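Local coordinates for carboxylic ester hydrolase (Aspergillus niger, PDB 7K4O), which probably hydrolyses ester bonds of tannins, releasing gallic acid, as a secreted serine esterase of the tannase family, at residues E406-A418 / F477-V489. Residues are numbered along the deposited sequence; the frame is centred on the assembly and turned at random. Where two conformers were deposited one is given.
Sequences EAGGKVIHFHGDA and FPQTNMAVMIDWV. With MAN (alpha-D-mannopyranose), chain B; NAG (2-acetamido-2-deoxy-beta-D-glucopyranose), chain C; FWN (2-[2-(2-ethoxyethoxy)ethoxy]ethanol), chain S.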
loop_
_atom_site.group_PDB
_atom_site.type_symbol
_atom_site.label_atom_id
_atom_site.label_comp_id
_atom_site.label_asym_id
_atom_site.label_seq_id
_atom_site.Cartn_x
_atom_site.Cartn_y
_atom_site.Cartn_z
ATOM N N GLU A 406 -5.606 -4.588 -22.372
ATOM C CA GLU A 406 -6.022 -5.378 -23.554
ATOM C C GLU A 406 -6.478 -6.786 -23.159
ATOM O O GLU A 406 -7.316 -7.315 -23.916
ATOM C CB GLU A 406 -4.916 -5.480 -24.592
ATOM C CG GLU A 406 -4.773 -4.186 -25.361
ATOM C CD GLU A 406 -3.735 -4.239 -26.493
ATOM O OE1 GLU A 406 -2.871 -5.146 -26.501
ATOM O OE2 GLU A 406 -3.768 -3.323 -27.320
ATOM N N ALA A 407 -6.020 -7.319 -22.030
ATOM C CA ALA A 407 -6.472 -8.642 -21.520
ATOM C C ALA A 407 -7.822 -8.480 -20.799
ATOM O O ALA A 407 -8.433 -9.506 -20.449
ATOM C CB ALA A 407 -5.445 -9.220 -20.574
ATOM N N GLY A 408 -8.299 -7.258 -20.582
ATOM C CA GLY A 408 -9.570 -6.979 -19.899
ATOM C C GLY A 408 -9.436 -6.909 -18.394
ATOM O O GLY A 408 -10.470 -6.889 -17.707
ATOM N N GLY A 409 -8.213 -6.722 -17.879
ATOM C CA GLY A 409 -8.011 -6.594 -16.436
ATOM C C GLY A 409 -8.600 -5.329 -15.844
ATOM O O GLY A 409 -8.772 -4.275 -16.510
ATOM N N LYS A 410 -8.904 -5.426 -14.561
ATOM C CA LYS A 410 -9.515 -4.353 -13.742
ATOM C C LYS A 410 -8.667 -4.079 -12.498
ATOM O O LYS A 410 -8.112 -5.024 -11.908
ATOM C CB LYS A 410 -10.921 -4.759 -13.300
ATOM C CG LYS A 410 -11.880 -5.104 -14.424
ATOM C CD LYS A 410 -12.123 -3.987 -15.377
ATOM C CE LYS A 410 -13.425 -4.155 -16.147
ATOM N NZ LYS A 410 -13.336 -5.251 -17.141
ATOM N N VAL A 411 -8.629 -2.810 -12.077
ATOM C CA VAL A 411 -7.965 -2.410 -10.824
ATOM C C VAL A 411 -8.918 -1.580 -9.977
ATOM O O VAL A 411 -9.509 -0.613 -10.507
ATOM C CB VAL A 411 -6.664 -1.629 -11.099
ATOM C CG1 VAL A 411 -6.034 -1.120 -9.819
ATOM C CG2 VAL A 411 -5.677 -2.465 -11.908
ATOM N N ILE A 412 -8.955 -1.878 -8.700
ATOM C CA ILE A 412 -9.510 -1.011 -7.621
ATOM C C ILE A 412 -8.311 -0.582 -6.773
ATOM O O ILE A 412 -7.632 -1.439 -6.205
ATOM C CB ILE A 412 -10.577 -1.728 -6.764
ATOM C CG1 ILE A 412 -11.820 -2.030 -7.581
ATOM C CG2 ILE A 412 -10.867 -0.912 -5.522
ATOM C CD1 ILE A 412 -12.802 -2.918 -6.878
ATOM N N HIS A 413 -8.043 0.705 -6.772
ATOM C CA HIS A 413 -6.921 1.322 -6.040
ATOM C C HIS A 413 -7.519 2.268 -4.994
ATOM O O HIS A 413 -8.347 3.118 -5.357
ATOM C CB HIS A 413 -6.065 2.024 -7.079
ATOM C CG HIS A 413 -4.843 2.737 -6.619
ATOM N ND1 HIS A 413 -4.026 3.360 -7.527
ATOM C CD2 HIS A 413 -4.323 2.975 -5.397
ATOM C CE1 HIS A 413 -3.024 3.948 -6.867
ATOM N NE2 HIS A 413 -3.169 3.738 -5.573
ATOM N N PHE A 414 -7.076 2.157 -3.765
ATOM C CA PHE A 414 -7.581 3.056 -2.694
ATOM C C PHE A 414 -6.428 3.573 -1.854
ATOM O O PHE A 414 -5.352 2.978 -1.794
ATOM C CB PHE A 414 -8.642 2.369 -1.831
ATOM C CG PHE A 414 -8.151 1.204 -1.035
ATOM C CD1 PHE A 414 -8.048 -0.053 -1.624
ATOM C CD2 PHE A 414 -7.819 1.352 0.304
ATOM C CE1 PHE A 414 -7.526 -1.107 -0.900
ATOM C CE2 PHE A 414 -7.324 0.291 1.021
ATOM C CZ PHE A 414 -7.210 -0.946 0.422
ATOM N N HIS A 415 -6.669 4.690 -1.166
ATOM C CA HIS A 415 -5.632 5.345 -0.352
ATOM C C HIS A 415 -6.287 6.191 0.751
ATOM O O HIS A 415 -7.173 6.997 0.415
ATOM C CB HIS A 415 -4.726 6.166 -1.277
ATOM C CG HIS A 415 -3.386 6.446 -0.711
ATOM N ND1 HIS A 415 -2.239 6.359 -1.498
ATOM C CD2 HIS A 415 -2.977 6.839 0.533
ATOM C CE1 HIS A 415 -1.193 6.662 -0.750
ATOM N NE2 HIS A 415 -1.597 6.951 0.504
ATOM N N GLY A 416 -5.848 6.064 1.985
ATOM C CA GLY A 416 -6.374 6.906 3.071
ATOM C C GLY A 416 -6.037 8.372 2.895
ATOM O O GLY A 416 -4.893 8.704 2.573
ATOM N N ASP A 417 -6.991 9.269 3.155
ATOM C CA ASP A 417 -6.791 10.736 3.050
ATOM C C ASP A 417 -5.813 11.206 4.129
ATOM O O ASP A 417 -5.196 12.261 3.883
ATOM C CB ASP A 417 -8.137 11.486 3.205
ATOM C CG ASP A 417 -8.752 11.783 1.860
ATOM O OD1 ASP A 417 -8.222 12.670 1.191
ATOM O OD2 ASP A 417 -9.781 11.139 1.511
ATOM N N ALA A 418 -5.689 10.497 5.240
ATOM C CA ALA A 418 -4.832 10.930 6.372
ATOM C C ALA A 418 -3.647 9.961 6.525
ATOM O O ALA A 418 -3.148 9.699 7.653
ATOM C CB ALA A 418 -5.651 11.085 7.640
ATOM N N PHE A 477 -14.231 2.719 5.781
ATOM C CA PHE A 477 -13.072 1.940 5.299
ATOM C C PHE A 477 -13.604 0.909 4.331
ATOM O O PHE A 477 -14.648 0.320 4.603
ATOM C CB PHE A 477 -12.329 1.284 6.453
ATOM C CG PHE A 477 -10.934 0.866 6.076
ATOM C CD1 PHE A 477 -9.896 1.789 6.034
ATOM C CD2 PHE A 477 -10.690 -0.445 5.724
ATOM C CE1 PHE A 477 -8.632 1.389 5.609
ATOM C CE2 PHE A 477 -9.426 -0.841 5.318
ATOM C CZ PHE A 477 -8.406 0.080 5.255
ATOM N N PRO A 478 -12.914 0.661 3.191
ATOM C CA PRO A 478 -13.421 -0.313 2.211
ATOM C C PRO A 478 -13.082 -1.726 2.664
ATOM O O PRO A 478 -11.999 -2.236 2.436
ATOM C CB PRO A 478 -12.753 0.132 0.913
ATOM C CG PRO A 478 -11.396 0.685 1.390
ATOM C CD PRO A 478 -11.698 1.361 2.730
ATOM N N GLN A 479 -14.027 -2.374 3.336
ATOM C CA GLN A 479 -13.846 -3.705 3.929
ATOM C C GLN A 479 -14.321 -4.804 2.973
ATOM O O GLN A 479 -14.110 -5.974 3.259
ATOM C CB GLN A 479 -14.603 -3.765 5.259
ATOM C CG GLN A 479 -14.377 -5.057 6.045
ATOM C CD GLN A 479 -15.108 -5.024 7.396
ATOM O OE1 GLN A 479 -16.300 -4.681 7.437
ATOM N NE2 GLN A 479 -14.441 -5.467 8.454
ATOM N N THR A 480 -14.887 -4.458 1.843
ATOM C CA THR A 480 -15.589 -5.438 0.982
ATOM C C THR A 480 -14.997 -5.425 -0.435
ATOM O O THR A 480 -15.711 -5.621 -1.415
ATOM C CB THR A 480 -17.104 -5.152 1.045
ATOM O OG1 THR A 480 -17.381 -3.803 0.652
ATOM C CG2 THR A 480 -17.671 -5.520 2.409
ATOM N N ASN A 481 -13.688 -5.167 -0.576
ATOM C CA ASN A 481 -13.132 -5.006 -1.927
ATOM C C ASN A 481 -13.146 -6.315 -2.711
ATOM O O ASN A 481 -13.264 -6.225 -3.947
ATOM C CB ASN A 481 -11.742 -4.403 -1.899
ATOM C CG ASN A 481 -11.766 -2.951 -1.485
ATOM O OD1 ASN A 481 -12.801 -2.265 -1.587
ATOM N ND2 ASN A 481 -10.596 -2.431 -1.110
ATOM N N MET A 482 -12.981 -7.465 -2.084
ATOM C CA MET A 482 -12.968 -8.739 -2.844
ATOM C C MET A 482 -14.368 -8.989 -3.432
ATOM O O MET A 482 -14.506 -9.280 -4.649
ATOM C CB MET A 482 -12.535 -9.895 -1.966
ATOM C CG MET A 482 -12.362 -11.167 -2.719
ATOM S SD MET A 482 -11.002 -11.076 -3.973
ATOM C CE MET A 482 -11.011 -12.833 -4.362
ATOM N N ALA A 483 -15.409 -8.756 -2.634
ATOM C CA ALA A 483 -16.785 -8.927 -3.156
ATOM C C ALA A 483 -17.036 -7.931 -4.295
ATOM O O ALA A 483 -17.664 -8.319 -5.307
ATOM C CB ALA A 483 -17.822 -8.771 -2.038
ATOM N N VAL A 484 -16.589 -6.678 -4.160
ATOM C CA VAL A 484 -16.837 -5.651 -5.200
ATOM C C VAL A 484 -16.100 -6.043 -6.480
ATOM O O VAL A 484 -16.652 -5.881 -7.602
ATOM C CB VAL A 484 -16.473 -4.249 -4.672
ATOM C CG1 VAL A 484 -16.428 -3.207 -5.783
ATOM C CG2 VAL A 484 -17.442 -3.857 -3.570
ATOM N N MET A 485 -14.838 -6.475 -6.341
ATOM C CA MET A 485 -14.008 -6.869 -7.514
ATOM C C MET A 485 -14.632 -8.091 -8.193
ATOM O O MET A 485 -14.718 -8.098 -9.421
ATOM C CB MET A 485 -12.561 -7.125 -7.085
ATOM C CG MET A 485 -11.683 -7.456 -8.247
ATOM S SD MET A 485 -11.613 -6.259 -9.577
ATOM C CE MET A 485 -10.341 -5.159 -8.918
ATOM N N ILE A 486 -15.037 -9.086 -7.429
ATOM C CA ILE A 486 -15.726 -10.259 -8.029
ATOM C C ILE A 486 -16.949 -9.778 -8.803
ATOM O O ILE A 486 -17.185 -10.271 -9.933
ATOM C CB ILE A 486 -16.089 -11.276 -6.950
ATOM C CG1 ILE A 486 -14.846 -12.008 -6.447
ATOM C CG2 ILE A 486 -17.126 -12.253 -7.490
ATOM C CD1 ILE A 486 -15.054 -12.692 -5.154
ATOM N N ASP A 487 -17.751 -8.931 -8.192
ATOM C CA ASP A 487 -18.973 -8.447 -8.877
ATOM C C ASP A 487 -18.626 -7.726 -10.189
ATOM O O ASP A 487 -19.339 -7.872 -11.205
ATOM C CB ASP A 487 -19.720 -7.542 -7.932
ATOM C CG ASP A 487 -21.218 -7.790 -7.890
ATOM O OD1 ASP A 487 -21.685 -8.792 -8.466
ATOM O OD2 ASP A 487 -21.888 -6.931 -7.285
ATOM N N TRP A 488 -17.557 -6.945 -10.199
ATOM C CA TRP A 488 -17.107 -6.216 -11.389
ATOM C C TRP A 488 -16.648 -7.223 -12.438
ATOM O O TRP A 488 -17.143 -7.216 -13.591
ATOM C CB TRP A 488 -16.027 -5.230 -11.002
ATOM C CG TRP A 488 -15.690 -4.237 -12.058
ATOM C CD1 TRP A 488 -16.363 -3.956 -13.215
ATOM C CD2 TRP A 488 -14.608 -3.282 -11.985
ATOM N NE1 TRP A 488 -15.777 -2.906 -13.862
ATOM C CE2 TRP A 488 -14.711 -2.463 -13.124
ATOM C CE3 TRP A 488 -13.601 -3.035 -11.056
ATOM C CZ2 TRP A 488 -13.830 -1.401 -13.361
ATOM C CZ3 TRP A 488 -12.720 -1.994 -11.295
ATOM C CH2 TRP A 488 -12.834 -1.204 -12.438
ATOM N N VAL A 489 -15.681 -8.049 -12.100
ATOM C CA VAL A 489 -15.027 -8.953 -13.068
ATOM C C VAL A 489 -15.992 -10.052 -13.543
ATOM O O VAL A 489 -16.051 -10.309 -14.760
ATOM C CB VAL A 489 -13.754 -9.554 -12.427
ATOM C CG1 VAL A 489 -13.245 -10.686 -13.290
ATOM C CG2 VAL A 489 -12.686 -8.492 -12.232
HETATM C C1 MAN B . -21.284 -7.597 9.744
HETATM C C2 MAN B . -19.921 -8.169 9.256
HETATM C C3 MAN B . -18.857 -7.127 9.592
HETATM C C4 MAN B . -19.100 -5.801 8.876
HETATM C C5 MAN B . -20.540 -5.335 9.167
HETATM C C6 MAN B . -21.044 -4.247 8.273
HETATM O O2 MAN B . -19.941 -8.377 7.838
HETATM O O3 MAN B . -17.636 -7.781 9.263
HETATM O O4 MAN B . -18.178 -4.823 9.364
HETATM O O5 MAN B . -21.515 -6.391 9.008
HETATM O O6 MAN B . -22.403 -3.744 8.737
HETATM C C1 NAG C . -21.195 -3.065 1.272
HETATM C C2 NAG C . -21.487 -4.520 1.056
HETATM C C3 NAG C . -22.691 -4.923 1.921
HETATM C C4 NAG C . -22.420 -4.566 3.381
HETATM C C5 NAG C . -22.087 -3.082 3.449
HETATM C C6 NAG C . -21.735 -2.603 4.860
HETATM C C7 NAG C . -20.945 -5.506 -1.055
HETATM C C8 NAG C . -21.136 -5.775 -2.475
HETATM N N2 NAG C . -21.762 -4.741 -0.322
HETATM O O3 NAG C . -22.874 -6.343 1.819
HETATM O O4 NAG C . -23.661 -4.829 4.094
HETATM O O5 NAG C . -20.943 -2.839 2.625
HETATM O O6 NAG C . -21.381 -1.253 4.845
HETATM O O7 NAG C . -20.004 -6.066 -0.587
HETATM O O4 FWN S . -19.657 -13.908 -4.132
HETATM C C5 FWN S . -19.311 -12.583 -3.902
HETATM C C6 FWN S . -19.661 -11.622 -4.979
HETATM O O7 FWN S . -20.177 -10.392 -4.697
HETATM C C8 FWN S . -21.536 -10.267 -4.540
HETATM C C9 FWN S . -22.019 -9.143 -3.701
HETATM O O10 FWN S . -22.257 -9.386 -2.356
HETATM C C11 FWN S . -23.291 -8.722 -1.722
HETATM C C12 FWN S . -23.408 -8.906 -0.261
HETATM O O13 FWN S . -23.496 -10.217 0.169
HETATM C C14 FWN S . -23.368 -10.474 1.523
HETATM C C1 FWN S . -23.230 -11.879 2.016
#
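Ile412 drops into a hollow of helix 481-489 walled by Val484, Met485 and Trp488, a compact example of how one face of a strand is fitted to a helix. Its CD1 tip meets Val484 CG1 at 3.8 Å, the two side chains crossing at about a right angle, while its CG1 rests 3.7 Å from Met485 CE. Met485 owes that reach to bends at chi2 (57°) and chi3 (85°), which turn its methyl toward the strand backbone until CE lies 3.6 Å from Ile412 N. Trp488 adds a neighbouring wall with its ring edge: CZ3 touches Ile412 CG1, and Val411 O lies in the ring plane at 3.6 Å from CZ3. The aliphatic chain of Lys410 is draped over one face of the same indole, CB standing 3.9 Å from the centroid of the six-membered ring, whereas its amine is at most weakly attracted to the five-membered ring. At the far end Pro478 CG is the bump, set over one face of Phe414 at 4.1 Å from the ring centroid, and Asn481 ND2 approaches Phe414 CE1 obliquely at 3.3 Å. No hydrogen bond joins the segments; they are held by close packing and CH-pi contacts. Leu498 of strand 498-502 also packs on Ile412, Pro478 and Val484. Running nearly antiparallel to strand 410-416 (154°), the helix packs on the central mixed sheet as in the layered alpha/beta-hydrolase fold.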